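Local coordinates for protein DnaJ homolog subfamily C member 27-A (Xenopus laevis, PDB 6JMG) that binds GTP and magnesium as a Rab-family small GTPase carrying a DnaJ domain, and is possibly involved in regulating the MEK/ERK pathway, at residues L15-I20 and A177-I182. Numbering follows the deposited sequence.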
# COMPACT_ATOMS: atom_id res chain seq x y z
N LEU A 15 2.02 21.38 5.26
CA LEU A 15 2.11 20.18 4.46
C LEU A 15 0.87 20.01 3.58
O LEU A 15 -0.26 20.21 4.03
CB LEU A 15 2.27 18.97 5.39
CG LEU A 15 3.09 17.80 4.89
CD1 LEU A 15 4.23 18.29 4.00
CD2 LEU A 15 3.61 17.05 6.08
N ARG A 16 1.09 19.62 2.33
CA ARG A 16 0.01 19.43 1.37
C ARG A 16 0.00 17.97 0.94
O ARG A 16 0.96 17.51 0.31
CB ARG A 16 0.16 20.38 0.18
CG ARG A 16 0.58 21.78 0.63
CD ARG A 16 0.96 22.72 -0.51
NE ARG A 16 -0.10 23.69 -0.79
CZ ARG A 16 -0.28 24.81 -0.09
NH1 ARG A 16 0.51 25.10 0.93
NH2 ARG A 16 -1.28 25.63 -0.41
N ILE A 17 -1.09 17.27 1.24
CA ILE A 17 -1.20 15.83 0.97
C ILE A 17 -2.49 15.58 0.22
O ILE A 17 -3.39 16.42 0.16
CB ILE A 17 -1.16 14.98 2.26
CG1 ILE A 17 -2.46 15.12 3.06
CG2 ILE A 17 0.01 15.37 3.15
CD1 ILE A 17 -2.52 14.22 4.29
N LYS A 18 -2.56 14.38 -0.35
CA LYS A 18 -3.66 13.90 -1.17
C LYS A 18 -4.18 12.58 -0.58
O LYS A 18 -3.40 11.66 -0.32
CB LYS A 18 -3.19 13.70 -2.61
CG LYS A 18 -4.17 12.93 -3.49
CD LYS A 18 -3.59 12.64 -4.88
CE LYS A 18 -4.69 12.29 -5.86
NZ LYS A 18 -4.36 11.03 -6.54
N VAL A 19 -5.49 12.50 -0.36
CA VAL A 19 -6.16 11.35 0.25
C VAL A 19 -7.26 10.90 -0.69
O VAL A 19 -8.01 11.72 -1.24
CB VAL A 19 -6.74 11.70 1.64
CG1 VAL A 19 -7.59 10.58 2.14
CG2 VAL A 19 -5.62 12.06 2.64
N ILE A 20 -7.35 9.60 -0.94
CA ILE A 20 -8.46 9.07 -1.72
C ILE A 20 -9.19 8.01 -0.91
O ILE A 20 -8.67 7.46 0.06
CB ILE A 20 -7.99 8.49 -3.06
CG1 ILE A 20 -7.15 7.25 -2.82
CG2 ILE A 20 -7.20 9.54 -3.85
CD1 ILE A 20 -6.88 6.53 -4.12
N ALA A 177 -4.91 8.16 13.68
CA ALA A 177 -3.84 7.24 13.32
C ALA A 177 -3.43 7.43 11.87
O ALA A 177 -2.24 7.35 11.53
CB ALA A 177 -4.28 5.81 13.57
N PHE A 178 -4.42 7.68 11.00
CA PHE A 178 -4.19 7.86 9.57
C PHE A 178 -3.24 9.02 9.32
O PHE A 178 -2.23 8.87 8.61
CB PHE A 178 -5.54 8.12 8.92
CG PHE A 178 -5.54 8.21 7.41
CD1 PHE A 178 -5.13 7.16 6.62
CD2 PHE A 178 -6.08 9.33 6.79
CE1 PHE A 178 -5.22 7.23 5.23
CE2 PHE A 178 -6.16 9.42 5.41
CZ PHE A 178 -5.74 8.37 4.63
N TYR A 179 -3.55 10.20 9.87
CA TYR A 179 -2.75 11.38 9.58
C TYR A 179 -1.41 11.34 10.28
O TYR A 179 -0.44 11.92 9.79
CB TYR A 179 -3.53 12.65 9.94
CG TYR A 179 -4.67 12.96 8.99
CD1 TYR A 179 -4.46 12.98 7.63
CD2 TYR A 179 -5.96 13.21 9.47
CE1 TYR A 179 -5.50 13.28 6.75
CE2 TYR A 179 -7.01 13.51 8.60
CZ TYR A 179 -6.77 13.54 7.23
OH TYR A 179 -7.79 13.83 6.34
N SER A 180 -1.32 10.65 11.42
CA SER A 180 -0.01 10.54 12.05
C SER A 180 0.91 9.65 11.23
O SER A 180 2.08 9.98 11.03
CB SER A 180 -0.14 10.02 13.47
OG SER A 180 -1.17 10.72 14.17
N ALA A 181 0.40 8.54 10.71
CA ALA A 181 1.23 7.73 9.83
C ALA A 181 1.63 8.53 8.59
O ALA A 181 2.76 8.40 8.10
CB ALA A 181 0.50 6.43 9.46
N ILE A 182 0.74 9.38 8.09
CA ILE A 182 1.06 10.15 6.89
C ILE A 182 2.08 11.23 7.20
O ILE A 182 2.99 11.50 6.40
CB ILE A 182 -0.22 10.73 6.26
CG1 ILE A 182 -1.10 9.61 5.69
CG2 ILE A 182 0.12 11.69 5.13
CD1 ILE A 182 -2.49 10.09 5.20
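Ile-17 and Val-19, on the strand that leads into the P-loop of this Ras-like GTPase fold, pack against Phe-178, Tyr-179 and Ile-182 of the C-terminal helix of the GTPase domain. Alternation along the strand turns both side chains toward the helix, whose short segment crosses at 127° with its axis 11.3 Å away. Val-19 and Phe-178 point at each other from strand and helix. Both valine methyls meet the far end of the ring, with Val-19 CG1 at its edge, close to the ring plane, 3.8 Å from Phe-178 CE2. Phe-178 CG lies anti to the backbone N (chi1 -174°), which directs the ring from the helix toward the sheet, where it also touches Ile-93 of the adjacent strand 91-97 and Ala-130 of strand 128-134. Ile-182 CD1 covers one face of that ring, 3.6 Å above the plane and over its centre, and probably helps to hold its tilt. Were Val-19 replaced by alanine, a gap would probably open at the CE2/CZ end of the ring, leaving Phe-178 freer to shift. Tyr-179 meets the strand obliquely, its CE1 lying 4.0 Å from Ile-17 CD1, while Val-67 of the adjacent strand touches the same tyrosine. Wholly apolar and buried, the contact is completed by Ile-17 CD1, which sits between the two helix side chains and also meets Ile-182 CG2 at 3.8 Å.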